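Local coordinates for protein response regulator receiver modulated diguanylate cyclase with PAS/PAC sensor (Desulfovibrio desulfuricans subsp. desulfuricans, PDB 3CG0) that probably makes cyclic di-GMP from GTP under the control of phosphorylation on its N-terminal receiver domain, the part present here, at residues 8-13 and 32-37; 26-31 and 113-118; 42-47 and 66-71; 55-60 and 84-89. One frame throughout, in Å; residues are numbered along the deposited sequence. Where two conformers were deposited one is given.

Contact 1 (8-13 and 32-37); sequences DLPGVL and LGYDVL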
# COMPACT_ATOMS: atom_id res chain seq x y z
N ASP C 8 -0.35 -4.10 25.39
CA ASP C 8 -1.17 -3.43 24.34
C ASP C 8 -1.88 -4.43 23.40
O ASP C 8 -1.98 -4.21 22.19
CB ASP C 8 -0.34 -2.40 23.56
CG ASP C 8 0.88 -3.02 22.88
OD1 ASP C 8 0.96 -2.95 21.63
OD2 ASP C 8 1.76 -3.56 23.59
N LEU C 9 -2.37 -5.52 23.99
CA LEU C 9 -3.18 -6.50 23.27
C LEU C 9 -4.65 -6.06 23.33
O LEU C 9 -5.03 -5.36 24.28
CB LEU C 9 -2.95 -7.90 23.86
CG LEU C 9 -1.90 -8.86 23.24
CD1 LEU C 9 -2.55 -9.87 22.29
CD2 LEU C 9 -0.71 -8.15 22.58
N PRO C 10 -5.48 -6.43 22.32
CA PRO C 10 -6.85 -5.93 22.14
C PRO C 10 -7.81 -6.08 23.32
O PRO C 10 -7.72 -7.05 24.07
CB PRO C 10 -7.37 -6.75 20.96
CG PRO C 10 -6.16 -7.07 20.18
CD PRO C 10 -5.12 -7.36 21.23
N GLY C 11 -8.72 -5.12 23.45
CA GLY C 11 -9.70 -5.09 24.53
C GLY C 11 -11.05 -5.65 24.13
O GLY C 11 -11.75 -5.08 23.30
N VAL C 12 -11.41 -6.77 24.75
CA VAL C 12 -12.60 -7.52 24.37
C VAL C 12 -13.74 -7.30 25.38
O VAL C 12 -13.53 -7.36 26.58
CB VAL C 12 -12.26 -9.03 24.19
CG1 VAL C 12 -13.45 -9.82 23.70
CG2 VAL C 12 -11.07 -9.22 23.21
N LEU C 13 -14.94 -7.04 24.88
CA LEU C 13 -16.13 -6.88 25.71
C LEU C 13 -17.07 -8.05 25.41
O LEU C 13 -17.33 -8.33 24.24
CB LEU C 13 -16.76 -5.52 25.43
CG LEU C 13 -18.11 -5.04 25.98
CD1 LEU C 13 -18.05 -3.55 26.24
CD2 LEU C 13 -19.24 -5.34 25.02
N LEU C 32 -5.25 -16.56 25.31
CA LEU C 32 -4.76 -16.07 24.02
C LEU C 32 -3.94 -14.79 24.20
O LEU C 32 -3.10 -14.47 23.36
CB LEU C 32 -5.93 -15.87 23.04
CG LEU C 32 -6.57 -17.15 22.48
CD1 LEU C 32 -7.92 -16.87 21.83
CD2 LEU C 32 -5.64 -17.87 21.48
N GLY C 33 -4.19 -14.09 25.30
CA GLY C 33 -3.44 -12.88 25.62
C GLY C 33 -4.30 -11.62 25.72
O GLY C 33 -3.86 -10.62 26.30
N TYR C 34 -5.51 -11.69 25.17
CA TYR C 34 -6.43 -10.55 25.12
C TYR C 34 -6.82 -10.06 26.50
O TYR C 34 -6.95 -10.83 27.44
CB TYR C 34 -7.71 -10.91 24.35
CG TYR C 34 -7.49 -11.32 22.91
CD1 TYR C 34 -7.13 -10.39 21.94
CD2 TYR C 34 -7.66 -12.65 22.52
CE1 TYR C 34 -6.92 -10.77 20.62
CE2 TYR C 34 -7.47 -13.04 21.20
CZ TYR C 34 -7.10 -12.09 20.26
OH TYR C 34 -6.91 -12.48 18.96
N ASP C 35 -7.01 -8.75 26.62
CA ASP C 35 -7.53 -8.17 27.84
C ASP C 35 -9.06 -8.17 27.73
O ASP C 35 -9.61 -7.59 26.80
CB ASP C 35 -7.00 -6.74 27.99
CG ASP C 35 -7.28 -6.14 29.37
OD1 ASP C 35 -7.78 -6.84 30.28
OD2 ASP C 35 -7.00 -4.93 29.53
N VAL C 36 -9.74 -8.85 28.65
CA VAL C 36 -11.21 -8.72 28.71
C VAL C 36 -11.65 -7.64 29.68
O VAL C 36 -11.37 -7.68 30.89
CB VAL C 36 -12.01 -10.09 28.73
CG1 VAL C 36 -11.10 -11.28 28.93
CG2 VAL C 36 -13.23 -10.06 29.68
N LEU C 37 -12.31 -6.65 29.11
CA LEU C 37 -12.59 -5.39 29.76
C LEU C 37 -13.89 -5.43 30.57
O LEU C 37 -14.01 -4.75 31.59
CB LEU C 37 -12.68 -4.29 28.70
CG LEU C 37 -11.44 -3.48 28.26
CD1 LEU C 37 -10.12 -4.22 28.33
CD2 LEU C 37 -11.65 -3.01 26.85
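Tyr34 lies against Pro10 and Val12 just where two parallel strands begin to pair, and its side chain can be followed outward. Its CB meets Val12 CG2 at 3.9 Å, a methyl that stands anti to the carbonyl carbon of its own residue, and CG lies 4.2 Å from the same Val12 CG2. Further out, CD1 comes to 3.7 Å from Pro10 CD and CE1 to 3.8 Å from Pro10 CG, so the pyrrolidine ring borders the edge of the phenol instead of covering its face. At the tip, OH is hydrogen-bonded outside the two segments.

Beside this apolar patch the backbones join. Asp35 N donates to Pro10 O, a bent bond (142°), whereas Val12 N reaches Asp35 O at 2.8 Å and is nearly straight (172°). Leu37 N then donates to Val12 O at 2.9 Å. On the side of the sheet away from Val12 and Val36, Leu37 CD2 rests 3.7 Å from Gly11 CA, close to the bare main chain.

Strand 11-15, helix 19-32 and strand 35-40 form a beta-alpha-beta unit, with Leu29 against both Val12 and Tyr34. The chemistry implies a division of labour: main-chain bonds set the strand register, and apolar contacts of Tyr34 pack beside its start.

Contact 2 (26-31 and 113-118); sequences RIQLES and VAADTL
Val113 O is held by the side-chain amide of Gln28, whose NE2 donates to it at 2.5 Å, a length so short that its exact value deserves caution. The direction is clearer than the length. The N-H points almost straight at the oxygen (167°), and the oxygen lies within 7° of the amide plane of Gln28, while the donor is tilted 32° from the carbonyl plane of Val113. The glutamine reaches this far because its chain is extended beyond CG, with CG anti to the carbonyl carbon. NE2 also passes 3.7 Å from Ala115 CB, so the amide sits at the very start of helix 115-132, next to the N-cap residue Ala114.

Next to the amide the contact turns apolar. Leu118 CD2 is shared between two residues of the facing helix: it lies 4.0 Å from Gln28 CB and 3.9 Å from Leu29 CD2. The two leucine side chains cross at about a right angle, and both are buried. Leu118 also packs on Leu25 and Leu32 of helix 19-32 and on Leu109 of strand 107-110, and Leu29 on Val12 and Ile14 of strand 11-15. Asp116, next after Ala115, forms a salt bridge with Arg120 of a neighbouring subunit.

In chemical terms, one directed polar bond, its short length taken with caution, links helix 19-32 to the loop that leads into helix 115-132, and the neighbouring leucines supply undirected hydrophobic contact. Helix 19-32 and the last helix of the receiver domain, far apart in sequence, are thereby joined along one side of the sheet.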
# COMPACT_ATOMS: atom_id res chain seq x y z
N ARG C 26 -14.08 -16.22 28.73
CA ARG C 26 -13.07 -15.40 29.41
C ARG C 26 -11.75 -16.17 29.56
O ARG C 26 -10.68 -15.61 29.34
CB ARG C 26 -13.58 -14.94 30.78
CG ARG C 26 -12.97 -13.65 31.27
CD ARG C 26 -13.61 -13.17 32.56
NE ARG C 26 -13.27 -11.77 32.82
CZ ARG C 26 -14.03 -10.91 33.48
NH1 ARG C 26 -15.20 -11.30 33.99
NH2 ARG C 26 -13.63 -9.66 33.65
N ILE C 27 -11.85 -17.46 29.91
CA ILE C 27 -10.68 -18.36 30.04
C ILE C 27 -9.93 -18.47 28.72
O ILE C 27 -8.72 -18.23 28.68
CB ILE C 27 -11.08 -19.79 30.53
CG1 ILE C 27 -11.52 -19.77 32.00
CG2 ILE C 27 -9.92 -20.79 30.39
CD1 ILE C 27 -12.20 -21.06 32.42
N GLN C 28 -10.66 -18.78 27.64
CA GLN C 28 -10.09 -18.83 26.28
C GLN C 28 -9.44 -17.53 25.84
O GLN C 28 -8.37 -17.57 25.25
CB GLN C 28 -11.15 -19.23 25.26
CG GLN C 28 -11.50 -20.70 25.27
CD GLN C 28 -12.54 -21.05 24.23
OE1 GLN C 28 -13.71 -20.68 24.35
NE2 GLN C 28 -12.13 -21.77 23.20
N LEU C 29 -10.06 -16.39 26.13
CA LEU C 29 -9.53 -15.10 25.71
C LEU C 29 -8.29 -14.70 26.48
O LEU C 29 -7.35 -14.16 25.90
CB LEU C 29 -10.58 -14.00 25.83
CG LEU C 29 -11.74 -14.04 24.83
CD1 LEU C 29 -12.81 -13.11 25.31
CD2 LEU C 29 -11.26 -13.64 23.48
N GLU C 30 -8.30 -14.97 27.78
CA GLU C 30 -7.16 -14.68 28.64
C GLU C 30 -5.94 -15.54 28.27
O GLU C 30 -4.81 -15.05 28.33
CB GLU C 30 -7.54 -14.92 30.10
CG GLU C 30 -6.92 -13.93 31.06
CD GLU C 30 -7.86 -12.78 31.38
OE1 GLU C 30 -8.11 -11.94 30.49
OE2 GLU C 30 -8.33 -12.73 32.54
N SER C 31 -6.19 -16.79 27.87
CA SER C 31 -5.14 -17.72 27.44
C SER C 31 -4.50 -17.31 26.11
O SER C 31 -3.36 -17.69 25.80
CB SER C 31 -5.71 -19.14 27.31
OG SER C 31 -6.44 -19.50 28.47
N VAL C 113 -16.79 -22.61 21.39
CA VAL C 113 -15.93 -21.89 20.47
C VAL C 113 -14.52 -22.46 20.56
O VAL C 113 -13.97 -22.59 21.66
CB VAL C 113 -15.91 -20.37 20.81
CG1 VAL C 113 -14.99 -19.60 19.87
CG2 VAL C 113 -17.33 -19.79 20.76
N ALA C 114 -13.95 -22.84 19.42
CA ALA C 114 -12.54 -23.19 19.34
C ALA C 114 -11.70 -21.93 19.50
O ALA C 114 -11.99 -20.90 18.88
CB ALA C 114 -12.23 -23.89 18.02
N ALA C 115 -10.66 -22.01 20.33
CA ALA C 115 -9.79 -20.86 20.61
C ALA C 115 -9.07 -20.32 19.38
O ALA C 115 -8.92 -19.11 19.24
CB ALA C 115 -8.79 -21.21 21.70
N ASP C 116 -8.61 -21.21 18.50
CA ASP C 116 -7.83 -20.79 17.33
C ASP C 116 -8.67 -20.04 16.30
O ASP C 116 -8.18 -19.12 15.66
CB ASP C 116 -7.06 -21.98 16.72
CG ASP C 116 -7.87 -22.75 15.69
OD1 ASP C 116 -7.56 -22.67 14.49
OD2 ASP C 116 -8.84 -23.44 16.10
N THR C 117 -9.95 -20.41 16.19
CA THR C 117 -10.91 -19.69 15.36
C THR C 117 -11.23 -18.34 16.00
O THR C 117 -11.30 -17.32 15.32
CB THR C 117 -12.23 -20.47 15.18
OG1 THR C 117 -11.94 -21.87 15.08
CG2 THR C 117 -12.96 -20.01 13.93
N LEU C 118 -11.41 -18.36 17.31
CA LEU C 118 -11.65 -17.16 18.11
C LEU C 118 -10.54 -16.13 17.90
O LEU C 118 -10.81 -14.96 17.66
CB LEU C 118 -11.75 -17.55 19.59
CG LEU C 118 -11.98 -16.48 20.64
CD1 LEU C 118 -13.24 -15.74 20.30
CD2 LEU C 118 -12.05 -17.12 22.03

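Contact 3 (42-47 and 66-71); sequences NGEEAV and GALDGV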
# COMPACT_ATOMS: atom_id res chain seq x y z
N ASN C 42 -26.97 -8.56 30.54
CA ASN C 42 -28.01 -7.82 29.86
C ASN C 42 -27.38 -6.76 28.96
O ASN C 42 -26.36 -6.15 29.32
CB ASN C 42 -29.02 -7.21 30.86
CG ASN C 42 -28.63 -5.83 31.34
OD1 ASN C 42 -29.34 -4.85 31.09
ND2 ASN C 42 -27.49 -5.73 32.01
N GLY C 43 -27.97 -6.57 27.79
CA GLY C 43 -27.41 -5.69 26.78
C GLY C 43 -27.39 -4.20 27.05
O GLY C 43 -26.46 -3.50 26.62
N GLU C 44 -28.40 -3.70 27.77
CA GLU C 44 -28.53 -2.27 28.07
C GLU C 44 -27.34 -1.68 28.83
O GLU C 44 -26.87 -0.59 28.49
CB GLU C 44 -29.83 -1.98 28.84
CG GLU C 44 -30.96 -1.50 27.95
CD GLU C 44 -32.27 -1.23 28.71
OE1 GLU C 44 -32.43 -1.73 29.85
OE2 GLU C 44 -33.13 -0.52 28.16
N GLU C 45 -26.84 -2.41 29.82
CA GLU C 45 -25.73 -1.91 30.62
C GLU C 45 -24.36 -2.06 29.94
O GLU C 45 -23.44 -1.31 30.26
CB GLU C 45 -25.76 -2.47 32.06
CG GLU C 45 -24.79 -3.58 32.39
CD GLU C 45 -24.38 -3.58 33.86
OE1 GLU C 45 -23.55 -4.42 34.25
OE2 GLU C 45 -24.89 -2.72 34.63
N ALA C 46 -24.26 -3.01 29.00
CA ALA C 46 -23.07 -3.14 28.12
C ALA C 46 -22.87 -1.91 27.24
O ALA C 46 -21.75 -1.45 27.07
CB ALA C 46 -23.19 -4.37 27.26
N VAL C 47 -23.98 -1.41 26.68
CA VAL C 47 -24.00 -0.20 25.86
C VAL C 47 -23.65 1.05 26.70
O VAL C 47 -22.95 1.94 26.23
CB VAL C 47 -25.38 -0.03 25.14
CG1 VAL C 47 -25.43 1.24 24.28
CG2 VAL C 47 -25.68 -1.26 24.27
N GLY C 66 -34.41 -10.37 27.14
CA GLY C 66 -34.59 -9.37 28.19
C GLY C 66 -34.81 -7.98 27.65
O GLY C 66 -35.60 -7.80 26.71
N ALA C 67 -34.11 -7.01 28.23
CA ALA C 67 -34.27 -5.59 27.91
C ALA C 67 -33.94 -5.26 26.45
O ALA C 67 -34.76 -4.66 25.75
CB ALA C 67 -33.42 -4.76 28.86
N LEU C 68 -32.73 -5.64 26.02
CA LEU C 68 -32.33 -5.59 24.62
C LEU C 68 -31.93 -7.00 24.25
O LEU C 68 -31.33 -7.69 25.06
CB LEU C 68 -31.11 -4.69 24.42
CG LEU C 68 -31.19 -3.17 24.52
CD1 LEU C 68 -29.80 -2.60 24.45
CD2 LEU C 68 -32.05 -2.57 23.43
N ASP C 69 -32.28 -7.44 23.05
CA ASP C 69 -31.81 -8.75 22.60
C ASP C 69 -30.37 -8.65 22.07
O ASP C 69 -29.78 -7.57 22.09
CB ASP C 69 -32.78 -9.42 21.60
CG ASP C 69 -33.04 -8.58 20.35
OD1 ASP C 69 -34.22 -8.26 20.10
OD2 ASP C 69 -32.08 -8.25 19.61
N GLY C 70 -29.82 -9.77 21.62
CA GLY C 70 -28.44 -9.83 21.14
C GLY C 70 -28.22 -8.96 19.92
O GLY C 70 -27.20 -8.29 19.80
N VAL C 71 -29.21 -8.96 19.04
CA VAL C 71 -29.13 -8.23 17.79
C VAL C 71 -29.15 -6.71 18.02
O VAL C 71 -28.34 -5.99 17.44
CB VAL C 71 -30.18 -8.74 16.77
CG1 VAL C 71 -30.20 -7.90 15.53
CG2 VAL C 71 -29.86 -10.18 16.39
O HOH W 1 -30.23 -8.39 27.34
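Glu44 and Leu68 meet with their side chains crossed at about a right angle, the aliphatic part of the acid lying across the leucine branch. Glu44 CG is the atom that touches, 3.8 Å from Leu68 CG and equally near to CD1. In Leu68, chi1 (-72°) sets CG anti to the carbonyl carbon, and chi2 (173°) extends CD1 to the first turn of helix 43-53. There it comes within 3.9 Å of Gly43 C and 3.8 Å of Glu44 N, and at longer range it faces Val47 CG2. Where Gly43 has no side chain, the leucine can lie close to the helix backbone.

Beyond CG the glutamate runs on extended, and its carboxylate ends over Ala67, with OE1 3.3 Å from Ala67 CB. The carboxylate thus approaches a methyl, while the methylene part of the same chain serves the leucine.

No direct hydrogen bond joins the two segments. A water does so instead: it accepts from Gly43 N at 2.9 Å and donates to Leu68 O at 2.6 Å, linking the N-H of Gly43 with a carbonyl of the loop.

That loop follows strand 57-61 and leads into helix 70-80, for which Asp69 is the N-cap, its OD2 bonded to Glu72 N and its OD1 in a salt bridge with Arg99 of helix 94-101. Leu68 also packs on Thr73 and Arg76, and Val47 on Arg76 and Leu77, so the contact sets the first turn of helix 43-53 against the loop that leads into helix 70-80, at the surface of the domain.

Contact 4 (55-60 and 84-89); sequences PDIALV and PIIFIT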
# COMPACT_ATOMS: atom_id res chain seq x y z
N PRO C 55 -13.52 -0.60 24.26
CA PRO C 55 -13.07 -1.87 23.71
C PRO C 55 -12.73 -1.82 22.21
O PRO C 55 -13.16 -0.90 21.52
CB PRO C 55 -14.25 -2.81 23.96
CG PRO C 55 -15.45 -1.91 24.02
CD PRO C 55 -15.00 -0.55 24.40
N ASP C 56 -11.97 -2.80 21.75
CA ASP C 56 -11.61 -2.92 20.34
C ASP C 56 -12.63 -3.79 19.60
O ASP C 56 -12.73 -3.71 18.38
CB ASP C 56 -10.21 -3.52 20.19
CG ASP C 56 -9.12 -2.58 20.69
OD1 ASP C 56 -8.74 -2.66 21.88
OD2 ASP C 56 -8.65 -1.74 19.90
N ILE C 57 -13.37 -4.61 20.33
CA ILE C 57 -14.31 -5.58 19.75
C ILE C 57 -15.32 -6.05 20.81
O ILE C 57 -15.05 -5.99 22.00
CB ILE C 57 -13.55 -6.80 19.11
CG1 ILE C 57 -14.50 -7.65 18.26
CG2 ILE C 57 -12.82 -7.62 20.18
CD1 ILE C 57 -13.82 -8.54 17.28
N ALA C 58 -16.49 -6.49 20.36
CA ALA C 58 -17.52 -6.99 21.25
C ALA C 58 -17.96 -8.37 20.80
O ALA C 58 -18.24 -8.57 19.61
CB ALA C 58 -18.71 -6.03 21.27
N LEU C 59 -17.99 -9.32 21.73
CA LEU C 59 -18.54 -10.65 21.46
C LEU C 59 -19.93 -10.71 22.03
O LEU C 59 -20.10 -10.53 23.23
CB LEU C 59 -17.66 -11.75 22.07
CG LEU C 59 -16.18 -11.81 21.69
CD1 LEU C 59 -15.59 -13.11 22.18
CD2 LEU C 59 -15.97 -11.66 20.20
N VAL C 60 -20.93 -10.93 21.18
CA VAL C 60 -22.34 -10.82 21.60
C VAL C 60 -23.04 -12.16 21.40
O VAL C 60 -22.89 -12.80 20.34
CB VAL C 60 -23.10 -9.69 20.83
CG1 VAL C 60 -24.57 -9.58 21.29
CG2 VAL C 60 -22.42 -8.34 21.02
N PRO C 84 -16.48 -3.45 16.03
CA PRO C 84 -16.73 -4.66 15.27
C PRO C 84 -17.42 -5.71 16.15
O PRO C 84 -17.16 -5.78 17.35
CB PRO C 84 -15.34 -5.17 14.92
CG PRO C 84 -14.40 -4.07 15.25
CD PRO C 84 -15.05 -3.19 16.24
N ILE C 85 -18.24 -6.53 15.53
CA ILE C 85 -19.09 -7.48 16.21
C ILE C 85 -18.84 -8.88 15.70
O ILE C 85 -18.88 -9.13 14.50
CB ILE C 85 -20.59 -7.16 15.96
CG1 ILE C 85 -20.93 -5.75 16.46
CG2 ILE C 85 -21.48 -8.22 16.61
CD1 ILE C 85 -20.48 -5.45 17.90
N ILE C 86 -18.59 -9.80 16.63
CA ILE C 86 -18.70 -11.22 16.33
C ILE C 86 -19.85 -11.75 17.15
O ILE C 86 -19.91 -11.50 18.36
CB ILE C 86 -17.40 -11.97 16.66
CG1 ILE C 86 -16.22 -11.28 15.98
CG2 ILE C 86 -17.51 -13.46 16.25
CD1 ILE C 86 -14.91 -11.99 16.15
N PHE C 87 -20.79 -12.44 16.50
CA PHE C 87 -21.89 -13.04 17.24
C PHE C 87 -21.50 -14.40 17.74
O PHE C 87 -20.88 -15.18 17.02
CB PHE C 87 -23.15 -13.17 16.39
CG PHE C 87 -23.94 -11.91 16.27
CD1 PHE C 87 -24.60 -11.37 17.37
CD2 PHE C 87 -24.08 -11.30 15.03
CE1 PHE C 87 -25.34 -10.22 17.23
CE2 PHE C 87 -24.82 -10.15 14.88
CZ PHE C 87 -25.45 -9.60 15.98
N ILE C 88 -21.87 -14.69 18.98
CA ILE C 88 -21.74 -16.02 19.56
C ILE C 88 -23.08 -16.73 19.39
O ILE C 88 -24.12 -16.22 19.82
CB ILE C 88 -21.33 -15.94 21.05
CG1 ILE C 88 -20.06 -15.09 21.23
CG2 ILE C 88 -21.17 -17.33 21.64
CD1 ILE C 88 -18.83 -15.59 20.46
N THR C 89 -23.06 -17.89 18.73
CA THR C 89 -24.31 -18.55 18.35
C THR C 89 -24.49 -19.92 19.00
O THR C 89 -23.52 -20.58 19.38
CB THR C 89 -24.44 -18.72 16.81
OG1 THR C 89 -23.50 -19.70 16.35
CG2 THR C 89 -24.23 -17.42 16.08
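Leu59 and Ile86 stand side by side on paired parallel strands, pointing the same way, with Leu59 CD2 3.8 Å from Ile86 CB. The terminal methyl of Ile86 is met from another direction by Ile57, CD1 to CD1 at 3.8 Å. Ile57 CG1 lies anti to the backbone N (chi1 -168°), which brings Ile57 CD1 across to the neighbouring strand.

On the other face of the sheet, Val60 and Phe87 are likewise side by side, Val60 CB 4.1 Å from Phe87 CD1. Ile85 CG2 sits over the centre of the Phe87 ring, 4.1 Å above its plane, and Ile85 CD1 reaches back to Ala58 CB at 3.9 Å.

The main chains between the two sets of side chains hold the register. Ala58 N donates to Pro84 O, Ile86 N to Ala58 O at 3.2 Å, and Val60 N to Ile86 O at 3.1 Å. Ile88 N continues the series to Val60 O, though the spacing there is doubtfully short.

Further out, before the strand, Asp56 OD1 accepts from Gly11 N, anchoring the entrance to strand 11-15. Helix 70-80, which links the two strands in a beta-alpha-beta unit, covers Ala58, Ile85 and Phe87 through Leu77, Ala74 and Ala78. Helix 115-132 packs on the opposite face, against Ile57, Leu59 and Ile86, while strands 11-15 and 107-110 flank the pair in the five-stranded receiver sheet.

Contacts 1 and 4 belong to one parallel sheet, their centres 12 Å apart, and are joined where Leu13 O meets Leu59 N at 2.8 Å, a probable hydrogen bond. Contact 2 lies over one face of that sheet: Leu118 CD1 touches Leu59 CD1 at 4.0 Å, and Tyr34 CB of contact 1 packs on Leu29 O. Contact 3 lies on the far side of the chain's centre, about 23 Å from contact 2 between centres, and meets contact 4 where Gly70 O packs on Val60 CG1. Asp61, the predicted phosphorylation site, directly follows Val60, so the chain from contact 4 to 66-71 of contact 3 runs through it; it is unphosphorylated here.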